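Local atomic coordinates of PATF (Prochloron didemni, PDB entry 4BG2), a protein that belongs to the patellamide cyanobactin pathway and is related to prenyl transferases, although its own catalytic activity can only be inferred. Residues 64-70 and 118-124; 83-88 and 100-104; 128-132 and 181-185; 153-157 and 187-191; 157-161 and 233-237. All coordinates share one frame; numbering follows the deposited sequence.

Contact 1. Residues 64-70 and 118-124; sequences GRYEVCN and NNTIGVH
Asn118 and Cys69 meet where strand 116-124 runs antiparallel to strand 60-70, neighbours in a closed ten-stranded antiparallel barrel, consistent with the ABBA fold of prenyl transferases. Asn118 ND2 lies 3.9 Å from Cys69 SG. The carbonyl of Asn119 reaches strand 60-70 through a water that also accepts from the backbone N of Asn70. At Thr120 the strand is interrupted; its CG2 methyl packs on Cys69 CB at 3.8 Å, while OG1 donates to Glu67 OE1 on its anti side and is also hydrogen-bonded to the backbone N of Tyr137. Glu67, bent at chi2 (-50°) so that its carboxylate spans Thr120 and His124, has two conformers; its bonds here hold in one and are less certain. Ile121 and Val68 form a hydrogen-bonded pair, Val68 N to Ile121 O and Ile121 N to Val68 O both 2.9 Å. Gly122 follows, its CA 4.2 Å from Glu67 CA. Val123 pairs with Tyr66 and sets CG2 at the edge of the tyrosine ring, on the face that packs against Phe37 of helix 34-42. His124 lies on the other face, its ND1 bonded to Glu179. The Arg65 guanidinium, anchored by Ser53, lies over one face of the imidazole, planes 30° apart and NH1, displaced toward the rim, 3.5 Å from His124 ND1. In that conformer His124 NE2 donates to Glu67 OE2 at 3.0 Å, the oxygen 36° out of the imidazole plane.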
# COMPACT_ATOMS: atom_id res chain seq x y z
N GLY A 64 -2.58 3.75 -12.49
CA GLY A 64 -2.35 2.31 -12.63
C GLY A 64 -1.63 1.73 -11.42
O GLY A 64 -0.51 1.25 -11.54
N ARG A 65 -2.30 1.76 -10.27
CA ARG A 65 -1.74 1.38 -8.99
C ARG A 65 -2.70 0.48 -8.22
O ARG A 65 -3.84 0.89 -7.90
CB ARG A 65 -1.43 2.61 -8.14
CG ARG A 65 -0.46 3.58 -8.78
CD ARG A 65 -0.58 4.97 -8.17
NE ARG A 65 -0.44 4.90 -6.72
CZ ARG A 65 0.71 4.92 -6.08
NH1 ARG A 65 1.87 5.04 -6.73
NH2 ARG A 65 0.71 4.81 -4.76
N TYR A 66 -2.25 -0.75 -7.93
CA TYR A 66 -3.04 -1.74 -7.22
C TYR A 66 -2.23 -2.53 -6.23
O TYR A 66 -1.08 -2.92 -6.51
CB TYR A 66 -3.59 -2.76 -8.20
CG TYR A 66 -4.30 -2.16 -9.38
CD1 TYR A 66 -5.63 -1.77 -9.27
CD2 TYR A 66 -3.66 -2.00 -10.61
CE1 TYR A 66 -6.29 -1.22 -10.34
CE2 TYR A 66 -4.33 -1.47 -11.70
CZ TYR A 66 -5.65 -1.07 -11.55
OH TYR A 66 -6.36 -0.52 -12.60
N GLU A 67 -2.83 -2.80 -5.08
CA GLU A 67 -2.34 -3.81 -4.14
C GLU A 67 -3.47 -4.81 -3.94
O GLU A 67 -4.59 -4.43 -3.62
CB GLU A 67 -1.99 -3.22 -2.76
CG GLU A 67 -0.89 -2.22 -2.67
CD GLU A 67 0.37 -2.67 -3.35
OE1 GLU A 67 0.86 -3.91 -3.25
OE2 GLU A 67 0.83 -1.70 -3.96
N VAL A 68 -3.16 -6.10 -4.11
CA VAL A 68 -4.10 -7.17 -3.93
C VAL A 68 -3.59 -8.17 -2.90
O VAL A 68 -2.40 -8.57 -2.91
CB VAL A 68 -4.34 -7.88 -5.26
CG1 VAL A 68 -5.35 -9.02 -5.09
CG2 VAL A 68 -4.86 -6.89 -6.29
N CYS A 69 -4.47 -8.60 -2.02
CA CYS A 69 -4.12 -9.72 -1.15
C CYS A 69 -5.34 -10.47 -0.66
O CYS A 69 -6.45 -9.95 -0.65
CB CYS A 69 -3.30 -9.25 0.06
SG CYS A 69 -4.20 -8.20 1.23
N ASN A 70 -5.08 -11.69 -0.20
CA ASN A 70 -6.08 -12.49 0.44
C ASN A 70 -6.47 -11.82 1.75
O ASN A 70 -5.62 -11.34 2.49
CB ASN A 70 -5.56 -13.92 0.66
CG ASN A 70 -6.58 -14.79 1.34
OD1 ASN A 70 -6.87 -14.62 2.52
ND2 ASN A 70 -7.16 -15.72 0.59
N ASN A 118 0.32 -12.02 5.86
CA ASN A 118 0.48 -12.26 4.43
C ASN A 118 1.42 -11.24 3.86
O ASN A 118 1.88 -10.33 4.55
CB ASN A 118 -0.86 -12.20 3.70
CG ASN A 118 -1.50 -10.81 3.70
OD1 ASN A 118 -0.84 -9.78 3.60
ND2 ASN A 118 -2.81 -10.78 3.73
N ASN A 119 1.69 -11.41 2.58
CA ASN A 119 2.18 -10.32 1.75
C ASN A 119 1.15 -10.03 0.65
O ASN A 119 0.35 -10.89 0.33
CB ASN A 119 3.54 -10.63 1.17
CG ASN A 119 3.51 -11.79 0.19
OD1 ASN A 119 3.63 -12.96 0.59
ND2 ASN A 119 3.34 -11.48 -1.08
N THR A 120 1.17 -8.82 0.12
CA THR A 120 0.34 -8.45 -1.00
C THR A 120 1.13 -8.68 -2.29
O THR A 120 2.33 -8.98 -2.27
CB THR A 120 0.01 -6.94 -0.99
OG1 THR A 120 1.22 -6.20 -1.08
CG2 THR A 120 -0.68 -6.52 0.28
N ILE A 121 0.47 -8.50 -3.42
CA ILE A 121 1.22 -8.21 -4.62
C ILE A 121 0.60 -6.99 -5.26
O ILE A 121 -0.61 -6.79 -5.23
CB ILE A 121 1.26 -9.38 -5.64
CG1 ILE A 121 -0.12 -9.91 -5.96
CG2 ILE A 121 2.13 -10.52 -5.12
CD1 ILE A 121 -0.17 -10.74 -7.22
N GLY A 122 1.44 -6.21 -5.89
CA GLY A 122 1.00 -4.99 -6.47
C GLY A 122 1.94 -4.48 -7.51
O GLY A 122 3.11 -4.88 -7.56
N VAL A 123 1.40 -3.59 -8.34
CA VAL A 123 2.15 -2.88 -9.34
C VAL A 123 1.74 -1.41 -9.30
O VAL A 123 0.56 -1.09 -9.15
CB VAL A 123 1.92 -3.41 -10.77
CG1 VAL A 123 2.54 -4.77 -10.93
CG2 VAL A 123 0.45 -3.44 -11.16
N HIS A 124 2.72 -0.54 -9.51
CA HIS A 124 2.49 0.87 -9.74
C HIS A 124 3.09 1.26 -11.08
O HIS A 124 4.32 1.29 -11.25
CB HIS A 124 3.13 1.73 -8.62
CG HIS A 124 2.60 1.43 -7.24
ND1 HIS A 124 3.24 1.87 -6.10
CD2 HIS A 124 1.52 0.74 -6.83
CE1 HIS A 124 2.55 1.49 -5.04
NE2 HIS A 124 1.52 0.77 -5.45
O HOH W 1 -4.06 -13.91 3.87
O HOH W 2 -2.21 -12.61 -0.13

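Contact 2. Residues 83-88 and 100-104; sequences AFKLLD and RDSFD
Phe103 receives three side chains of helix 79-91 around its ring, and these apolar contacts hold helix 101-110 beside it. Ala83 CB lies 4.0 Å from Phe103 CZ, and Leu87 CD1 comes within 4.2 Å of Phe103 CD2. A chi1 of -176°, with CG opposite the backbone N, carries the Phe103 ring off the start of its helix and across to these residues. The third neighbour is aromatic: Phe84 CE1 approaches Phe103 CE2 to 3.8 Å, the ring centroids 5.8 Å apart and the planes at 60°, so the rings meet obliquely. The Phe84 ring also turns an edge to the carboxylate of Asp104, whose OD1 lies close to the ring plane, 3.4 Å from CE1.

The charged part of the contact belongs to Arg100, which occupies the N-cap position of helix 101-110. Its long side chain, bent at chi3 (101°), reaches across to Asp88 and forms a salt bridge, Arg100 NH1 donating to Asp88 OD1 at 3.1 Å on the syn side, though tilted out of the carboxylate plane. NH2 adds a weak bond to the same oxygen; its main partner is Asp91, in a salt bridge. Leu87 CB lies over one face of the guanidinium, toward the rim and 3.7 Å from CZ, so an apolar surface backs the ion pair.

Beneath the two helices runs the barrel. Ala83 touches Ile121 of strand 116-124, Leu87 rests on Val134 of strand 133-140 and Leu180 of strand 173-181, and Phe103 meets Phe178 of the latter strand edge-to-face.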
# COMPACT_ATOMS: atom_id res chain seq x y z
N ALA A 83 4.26 -13.49 -5.20
CA ALA A 83 5.24 -12.43 -5.38
C ALA A 83 6.38 -12.89 -6.27
O ALA A 83 6.74 -12.22 -7.24
CB ALA A 83 5.79 -12.00 -4.04
N PHE A 84 6.94 -14.04 -5.95
CA PHE A 84 8.07 -14.57 -6.73
C PHE A 84 7.68 -14.85 -8.17
O PHE A 84 8.44 -14.53 -9.06
CB PHE A 84 8.67 -15.81 -6.05
CG PHE A 84 9.33 -15.51 -4.72
CD1 PHE A 84 10.21 -14.45 -4.57
CD2 PHE A 84 9.07 -16.29 -3.62
CE1 PHE A 84 10.83 -14.19 -3.37
CE2 PHE A 84 9.69 -16.05 -2.41
CZ PHE A 84 10.56 -14.98 -2.27
N LYS A 85 6.52 -15.45 -8.41
CA LYS A 85 6.03 -15.65 -9.78
C LYS A 85 5.94 -14.35 -10.55
O LYS A 85 6.30 -14.29 -11.72
CB LYS A 85 4.64 -16.26 -9.80
CG LYS A 85 4.57 -17.77 -9.65
CD LYS A 85 3.11 -18.15 -9.36
CE LYS A 85 2.78 -19.57 -9.78
NZ LYS A 85 3.74 -20.54 -9.17
N LEU A 86 5.41 -13.32 -9.90
CA LEU A 86 5.23 -12.01 -10.54
C LEU A 86 6.56 -11.40 -10.89
O LEU A 86 6.76 -10.92 -12.02
CB LEU A 86 4.44 -11.06 -9.63
CG LEU A 86 4.19 -9.66 -10.16
CD1 LEU A 86 3.37 -9.75 -11.44
CD2 LEU A 86 3.50 -8.78 -9.12
N LEU A 87 7.48 -11.41 -9.93
CA LEU A 87 8.82 -10.90 -10.14
C LEU A 87 9.54 -11.63 -11.27
O LEU A 87 10.23 -11.00 -12.06
CB LEU A 87 9.64 -10.97 -8.86
CG LEU A 87 9.22 -10.06 -7.69
CD1 LEU A 87 10.00 -10.42 -6.45
CD2 LEU A 87 9.44 -8.59 -8.01
N ASP A 88 9.39 -12.95 -11.35
CA ASP A 88 9.98 -13.74 -12.45
C ASP A 88 9.43 -13.31 -13.79
O ASP A 88 10.18 -13.09 -14.73
CB ASP A 88 9.75 -15.25 -12.25
CG ASP A 88 10.63 -15.85 -11.16
OD1 ASP A 88 11.58 -15.18 -10.69
OD2 ASP A 88 10.34 -16.99 -10.73
N ARG A 100 15.89 -7.28 -6.34
CA ARG A 100 15.06 -7.95 -5.36
C ARG A 100 15.81 -8.38 -4.09
O ARG A 100 15.27 -9.09 -3.28
CB ARG A 100 14.32 -9.15 -5.99
CG ARG A 100 15.16 -10.22 -6.69
CD ARG A 100 14.28 -11.41 -7.04
NE ARG A 100 13.92 -11.39 -8.44
CZ ARG A 100 13.14 -12.28 -9.07
NH1 ARG A 100 12.58 -13.30 -8.43
NH2 ARG A 100 12.92 -12.12 -10.36
N ASP A 101 17.03 -7.89 -3.89
CA ASP A 101 17.85 -8.29 -2.76
C ASP A 101 17.13 -8.09 -1.41
O ASP A 101 17.05 -9.04 -0.64
CB ASP A 101 19.21 -7.59 -2.79
CG ASP A 101 20.11 -8.09 -3.93
OD1 ASP A 101 19.68 -9.01 -4.69
OD2 ASP A 101 21.25 -7.58 -4.08
N SER A 102 16.57 -6.91 -1.14
CA SER A 102 15.97 -6.66 0.18
C SER A 102 14.79 -7.55 0.44
O SER A 102 14.67 -8.15 1.51
CB SER A 102 15.50 -5.21 0.32
OG SER A 102 16.61 -4.34 0.34
N PHE A 103 13.89 -7.64 -0.54
CA PHE A 103 12.74 -8.53 -0.40
C PHE A 103 13.13 -10.03 -0.24
O PHE A 103 12.57 -10.73 0.61
CB PHE A 103 11.79 -8.38 -1.60
CG PHE A 103 10.54 -9.18 -1.47
CD1 PHE A 103 9.56 -8.81 -0.56
CD2 PHE A 103 10.34 -10.31 -2.25
CE1 PHE A 103 8.41 -9.56 -0.41
CE2 PHE A 103 9.19 -11.06 -2.10
CZ PHE A 103 8.22 -10.68 -1.18
N ASP A 104 14.07 -10.50 -1.05
CA ASP A 104 14.56 -11.87 -0.91
C ASP A 104 15.16 -12.14 0.47
O ASP A 104 14.89 -13.17 1.07
CB ASP A 104 15.62 -12.19 -1.97
CG ASP A 104 15.04 -12.37 -3.33
OD1 ASP A 104 13.81 -12.62 -3.44
OD2 ASP A 104 15.81 -12.27 -4.31

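Contact 3. Residues 128-132 and 181-185; sequences KLEDS and FFDGR
Ser132 and Phe182 join two hairpin connections at one end of the barrel: the loop that links strands 116-124 and 133-140, with a short 3-10 turn at 129-131, and the tight turn between strands 173-181 and 186-194. One hydrogen bond spans them, from Phe182 N to Ser132 O at 3.0 Å (147° at the hydrogen). The same carbonyl oxygen lies over a face of the Phe182 ring, 3.5 Å from CG. Ser132 CB touches Phe182 CE2 at 3.7 Å, and Leu129 adds its CD1 methyl, 3.9 Å from Phe182 CD2, its side chain crossing the phenylalanine at about a right angle. The hydroxyl of Ser132 is turned back into its own loop, to the backbone N of Gly126.

Farther along the two loops, Asp183 CB packs on Glu130 CB at 4.0 Å. A chi1 of 63° holds the Asp183 carboxylate over its own turn: OD1 accepts from Arg185 N, an Asx turn, and OD2 takes both NE and NH2 of Arg185, with NE at 2.9 Å using the syn lone pair. The guanidinium so held lies over one face of the Phe181 ring, toward its rim. The ring meanwhile turns an edge to the carbonyl oxygen of Asp131, 3.7 Å from CD1. Asp131 OD1, salt-bridged to Lys128 NZ, is 4.3 Å from Arg185 NH2, too far for a second ion pair.

The type I turn from Phe181 to Gly184, with Gly184 at positive phi (99°) and Phe181 N bonded to Arg185 O, is the pattern of a beta-hairpin closed by a type I turn and a G1 beta bulge.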
# COMPACT_ATOMS: atom_id res chain seq x y z
N LYS A 128 6.69 6.24 -17.39
CA LYS A 128 7.44 5.41 -18.33
C LYS A 128 7.87 4.12 -17.66
O LYS A 128 7.79 4.00 -16.44
CB LYS A 128 8.66 6.17 -18.87
CG LYS A 128 9.44 6.92 -17.83
CD LYS A 128 10.47 7.80 -18.49
CE LYS A 128 11.09 8.80 -17.53
NZ LYS A 128 11.75 8.12 -16.40
N LEU A 129 8.30 3.17 -18.48
CA LEU A 129 8.66 1.84 -18.01
C LEU A 129 9.59 1.87 -16.77
O LEU A 129 9.31 1.23 -15.77
CB LEU A 129 9.33 1.04 -19.15
CG LEU A 129 9.75 -0.40 -18.86
CD1 LEU A 129 8.55 -1.24 -18.47
CD2 LEU A 129 10.44 -0.99 -20.09
N GLU A 130 10.64 2.67 -16.84
CA GLU A 130 11.67 2.72 -15.81
C GLU A 130 11.19 3.34 -14.49
O GLU A 130 11.79 3.09 -13.46
CB GLU A 130 12.90 3.47 -16.34
CG GLU A 130 13.56 2.77 -17.54
CD GLU A 130 12.82 2.98 -18.88
OE1 GLU A 130 11.91 3.85 -18.95
OE2 GLU A 130 13.18 2.29 -19.88
N ASP A 131 10.08 4.08 -14.51
CA ASP A 131 9.46 4.60 -13.28
C ASP A 131 8.39 3.70 -12.70
O ASP A 131 7.82 4.03 -11.68
CB ASP A 131 8.77 5.94 -13.53
CG ASP A 131 9.72 7.07 -13.67
OD1 ASP A 131 10.96 6.84 -13.66
OD2 ASP A 131 9.23 8.22 -13.78
N SER A 132 8.06 2.59 -13.36
CA SER A 132 7.05 1.70 -12.86
C SER A 132 7.67 0.77 -11.86
O SER A 132 8.89 0.66 -11.80
CB SER A 132 6.40 0.94 -14.03
OG SER A 132 5.74 1.89 -14.86
N PHE A 181 11.56 -0.78 -8.41
CA PHE A 181 11.43 -0.06 -9.65
C PHE A 181 12.13 -0.80 -10.79
O PHE A 181 13.14 -1.50 -10.58
CB PHE A 181 11.97 1.34 -9.51
CG PHE A 181 11.19 2.21 -8.56
CD1 PHE A 181 10.07 2.91 -9.00
CD2 PHE A 181 11.60 2.38 -7.25
CE1 PHE A 181 9.38 3.76 -8.15
CE2 PHE A 181 10.91 3.23 -6.39
CZ PHE A 181 9.78 3.91 -6.84
N PHE A 182 11.64 -0.57 -12.00
CA PHE A 182 12.11 -1.31 -13.17
C PHE A 182 13.44 -0.78 -13.73
O PHE A 182 13.98 -1.38 -14.63
CB PHE A 182 11.05 -1.33 -14.26
CG PHE A 182 9.78 -2.01 -13.86
CD1 PHE A 182 9.71 -2.79 -12.72
CD2 PHE A 182 8.66 -1.90 -14.64
CE1 PHE A 182 8.54 -3.42 -12.35
CE2 PHE A 182 7.49 -2.54 -14.30
CZ PHE A 182 7.43 -3.30 -13.14
N ASP A 183 13.96 0.30 -13.17
CA ASP A 183 15.32 0.74 -13.47
C ASP A 183 16.37 0.23 -12.48
O ASP A 183 17.53 0.64 -12.54
CB ASP A 183 15.39 2.27 -13.50
CG ASP A 183 15.07 2.89 -12.17
OD1 ASP A 183 14.68 2.17 -11.20
OD2 ASP A 183 15.17 4.14 -12.08
N GLY A 184 15.98 -0.65 -11.57
CA GLY A 184 16.93 -1.23 -10.63
C GLY A 184 16.94 -0.57 -9.25
O GLY A 184 17.55 -1.08 -8.33
N ARG A 185 16.22 0.54 -9.07
CA ARG A 185 16.07 1.12 -7.72
C ARG A 185 15.08 0.32 -6.89
O ARG A 185 14.07 -0.16 -7.38
CB ARG A 185 15.56 2.53 -7.79
CG ARG A 185 16.60 3.55 -8.18
CD ARG A 185 15.96 4.93 -8.20
NE ARG A 185 14.96 4.98 -9.26
CZ ARG A 185 13.67 5.30 -9.10
NH1 ARG A 185 13.18 5.66 -7.92
NH2 ARG A 185 12.88 5.26 -10.15

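Contact 4. Residues 153-157 and 187-191; sequences ALVLD and RVDLG
The axes of helix 153-157 and strand 187-191 come within 8.2 Å at 141° between their N-to-C directions, bringing Ala153 against Leu190 and Asp157 against Val188. Leu190 rests against residues one helical turn apart and against Leu154: its CD1 methyl lies 4.0 Å from both Ala153 CB and Asp157 CB, while CD2 meets the CD1 methyl of Leu154 at 3.9 Å, the two leucine side chains crossing at about a right angle. Shortening Leu190 to an alanine is likely to open a gap over Ala153 and deprive the Leu154 methyl of its partner on the strand. Val188, with CG1 anti to the backbone N (chi1 -179°), aims that methyl at the carbonyl oxygen of Ala153, 3.8 Å away, and leaves CG2 for Leu156 CB at 4.3 Å.

The polar end of Asp157 reaches the strand through a water, which donates to Asp157 OD1 at 2.7 Å and accepts from Val188 N at 3.0 Å, bridging helix and strand, which share no direct hydrogen bond here; the strongest partner of that carboxylate oxygen is the backbone N of Lys236.

This is a helix laid on the outer surface of a barrel strand. Leu156 continues onto Phe106 of helix 101-110 and Leu154 onto Leu169 and Leu170 of helix 163-172, while Ala153 and Val188 also touch Ile176 and Phe178 of the adjacent strand 173-181.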
# COMPACT_ATOMS: atom_id res chain seq x y z
N ALA A 153 13.89 -5.38 8.64
CA ALA A 153 13.49 -4.31 7.69
C ALA A 153 14.34 -3.06 7.86
O ALA A 153 14.79 -2.46 6.87
CB ALA A 153 12.01 -3.97 7.86
N LEU A 154 14.56 -2.67 9.11
CA LEU A 154 15.36 -1.48 9.43
C LEU A 154 16.80 -1.62 8.93
O LEU A 154 17.37 -0.67 8.40
CB LEU A 154 15.36 -1.25 10.95
CG LEU A 154 15.57 0.14 11.51
CD1 LEU A 154 14.54 1.14 11.02
CD2 LEU A 154 15.54 0.06 13.03
N VAL A 155 17.38 -2.79 9.11
CA VAL A 155 18.71 -3.09 8.56
C VAL A 155 18.73 -3.01 7.04
O VAL A 155 19.63 -2.41 6.47
CB VAL A 155 19.17 -4.50 8.98
CG1 VAL A 155 20.34 -4.98 8.12
CG2 VAL A 155 19.53 -4.51 10.45
N LEU A 156 17.74 -3.60 6.38
CA LEU A 156 17.67 -3.55 4.92
C LEU A 156 17.42 -2.14 4.43
O LEU A 156 17.90 -1.76 3.37
CB LEU A 156 16.57 -4.49 4.40
CG LEU A 156 16.74 -5.97 4.76
CD1 LEU A 156 15.54 -6.79 4.30
CD2 LEU A 156 18.05 -6.51 4.20
N ASP A 157 16.67 -1.35 5.20
CA ASP A 157 16.44 0.05 4.85
C ASP A 157 17.74 0.83 5.03
O ASP A 157 18.08 1.66 4.19
CB ASP A 157 15.35 0.66 5.73
CG ASP A 157 15.24 2.15 5.58
OD1 ASP A 157 14.85 2.63 4.48
OD2 ASP A 157 15.50 2.87 6.58
N ARG A 187 13.28 0.21 -2.68
CA ARG A 187 13.07 0.92 -1.45
C ARG A 187 12.36 0.02 -0.45
O ARG A 187 11.58 -0.86 -0.82
CB ARG A 187 12.25 2.20 -1.68
CG ARG A 187 12.24 3.18 -0.51
CD ARG A 187 11.31 4.40 -0.75
NE ARG A 187 9.93 3.97 -0.68
CZ ARG A 187 9.13 3.79 -1.72
NH1 ARG A 187 9.51 4.08 -2.96
NH2 ARG A 187 7.91 3.33 -1.51
N VAL A 188 12.64 0.27 0.82
CA VAL A 188 12.01 -0.39 1.93
C VAL A 188 11.30 0.72 2.74
O VAL A 188 11.92 1.70 3.13
CB VAL A 188 13.04 -1.14 2.81
CG1 VAL A 188 12.37 -1.85 3.96
CG2 VAL A 188 13.83 -2.14 1.98
N ASP A 189 10.00 0.53 2.98
CA ASP A 189 9.19 1.42 3.78
C ASP A 189 8.85 0.72 5.10
O ASP A 189 8.33 -0.38 5.10
CB ASP A 189 7.88 1.74 3.03
CG ASP A 189 8.01 2.90 2.05
OD1 ASP A 189 9.01 3.67 2.13
OD2 ASP A 189 7.12 3.06 1.19
N LEU A 190 9.15 1.37 6.23
CA LEU A 190 8.70 0.90 7.55
C LEU A 190 7.46 1.65 7.99
O LEU A 190 7.44 2.88 7.98
CB LEU A 190 9.80 1.05 8.60
CG LEU A 190 10.70 -0.18 8.62
CD1 LEU A 190 11.86 0.05 7.67
CD2 LEU A 190 11.18 -0.53 10.02
N GLY A 191 6.43 0.89 8.35
CA GLY A 191 5.08 1.42 8.47
C GLY A 191 4.49 1.23 9.84
O GLY A 191 3.65 0.36 10.04
O HOH W 3 14.79 2.15 1.78

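Contact 5. Residues 157-161 and 233-237; sequences DGGRY and FFSKT
The backbone N of Lys236 donates to Asp157 OD1 at 2.7 Å, an almost straight bond (171°) that uses the syn lone pair of the carboxylate. Ser235 OG lies 3.2 Å from Asp157 OD1, though its main partner is elsewhere. Beside this grip the aliphatic part of Lys236, extended as far as CE, lies over the glycines: CG is 3.8 Å from Gly159 CA and CD 3.6 Å from Gly158 O. Farther along, it runs beside Arg160, both chains pointing the same way.

The other carboxylate oxygen holds its own loop in shape. OD2 accepts from Gly159 N, an Asx turn at the end of helix 147-157, where Gly158 leaves the helix with positive phi. From the opposite face of the carboxylate plane Tyr161 OH donates to OD2 at 2.8 Å. With a leucine in place of Asp157, Lys236 N, Gly159 N and the Tyr161 hydroxyl would probably all lose their acceptor, and the tyrosine ring would be freer to move.

That ring is touched obliquely by Phe234 CB, 4.2 Å from Tyr161 CE1, and also meets Leu169 of helix 163-172. Ser235 is positioned in turn by a hydrogen bond from OG to Val188 O on strand 186-194.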
# COMPACT_ATOMS: atom_id res chain seq x y z
N ASP A 157 16.67 -1.35 5.20
CA ASP A 157 16.44 0.05 4.85
C ASP A 157 17.74 0.83 5.03
O ASP A 157 18.08 1.66 4.19
CB ASP A 157 15.35 0.66 5.73
CG ASP A 157 15.24 2.15 5.58
OD1 ASP A 157 14.85 2.63 4.48
OD2 ASP A 157 15.50 2.87 6.58
N GLY A 158 18.43 0.57 6.14
CA GLY A 158 19.69 1.23 6.44
C GLY A 158 19.62 2.72 6.72
O GLY A 158 20.63 3.41 6.67
N GLY A 159 18.43 3.24 7.00
CA GLY A 159 18.28 4.64 7.39
C GLY A 159 18.81 4.83 8.79
O GLY A 159 19.01 3.86 9.50
N ARG A 160 19.06 6.06 9.17
CA ARG A 160 19.51 6.38 10.53
C ARG A 160 18.48 7.28 11.17
O ARG A 160 18.27 8.38 10.72
CB ARG A 160 20.85 7.12 10.52
CG ARG A 160 22.07 6.29 10.16
CD ARG A 160 23.18 7.20 9.64
NE ARG A 160 24.05 6.58 8.64
CZ ARG A 160 23.69 6.29 7.39
NH1 ARG A 160 22.45 6.53 6.96
NH2 ARG A 160 24.57 5.73 6.57
N TYR A 161 17.85 6.81 12.23
CA TYR A 161 16.76 7.54 12.86
C TYR A 161 17.13 7.89 14.29
O TYR A 161 18.04 7.29 14.86
CB TYR A 161 15.48 6.69 12.82
CG TYR A 161 15.13 6.25 11.42
CD1 TYR A 161 14.41 7.09 10.57
CD2 TYR A 161 15.57 5.03 10.91
CE1 TYR A 161 14.10 6.73 9.28
CE2 TYR A 161 15.25 4.64 9.60
CZ TYR A 161 14.52 5.50 8.80
OH TYR A 161 14.19 5.16 7.50
N PHE A 233 4.79 5.98 6.78
CA PHE A 233 5.89 5.22 6.22
C PHE A 233 7.19 6.00 6.27
O PHE A 233 7.30 7.07 5.69
CB PHE A 233 5.60 4.80 4.78
CG PHE A 233 4.74 3.58 4.66
CD1 PHE A 233 5.09 2.39 5.25
CD2 PHE A 233 3.59 3.62 3.89
CE1 PHE A 233 4.30 1.27 5.09
CE2 PHE A 233 2.79 2.51 3.73
CZ PHE A 233 3.13 1.33 4.35
N PHE A 234 8.17 5.46 6.98
CA PHE A 234 9.53 5.98 6.98
C PHE A 234 10.46 5.15 6.08
O PHE A 234 10.30 3.93 5.94
CB PHE A 234 10.05 5.96 8.41
CG PHE A 234 9.29 6.88 9.33
CD1 PHE A 234 8.10 6.48 9.90
CD2 PHE A 234 9.76 8.16 9.59
CE1 PHE A 234 7.39 7.33 10.73
CE2 PHE A 234 9.06 9.02 10.42
CZ PHE A 234 7.87 8.61 10.98
N SER A 235 11.43 5.82 5.48
CA SER A 235 12.44 5.14 4.66
C SER A 235 13.67 6.00 4.61
O SER A 235 13.58 7.22 4.62
CB SER A 235 11.94 4.95 3.22
OG SER A 235 12.83 4.14 2.44
N LYS A 236 14.83 5.36 4.46
CA LYS A 236 16.07 6.05 4.13
C LYS A 236 15.89 6.93 2.89
O LYS A 236 16.60 7.89 2.69
CB LYS A 236 17.18 5.07 3.78
CG LYS A 236 18.57 5.68 3.75
CD LYS A 236 19.61 4.63 3.41
CE LYS A 236 21.03 5.18 3.49
NZ LYS A 236 21.33 6.10 2.34
N THR A 237 14.99 6.53 2.01
CA THR A 237 14.77 7.18 0.74
C THR A 237 13.86 8.38 0.87
O THR A 237 13.74 9.17 -0.07
CB THR A 237 14.16 6.16 -0.23
OG1 THR A 237 15.17 5.21 -0.61
CG2 THR A 237 13.61 6.84 -1.45

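How the contacts relate
From the N terminus, strand 60-70 leads into helix 79-91, whose contact with the start of helix 101-110 (contact 2) closes a short loop; strand 116-124 then returns beside strand 60-70, so contact 1 encloses contact 2, and Ile121 packs on Leu86. Contact 3 opens next, joining two hairpin ends of the barrel. Contacts 4 and 5 start from the end of helix 147-157 and share Asp157; their segments alternate with those of contact 3, so both cross it. Ser102 touches Leu156 and Val188, which connects contact 2 to contact 4. Strands 60-70 and 116-124, the hairpin ends, and helices 79-91, 101-110 and 147-157 with strand 186-194 are thus joined.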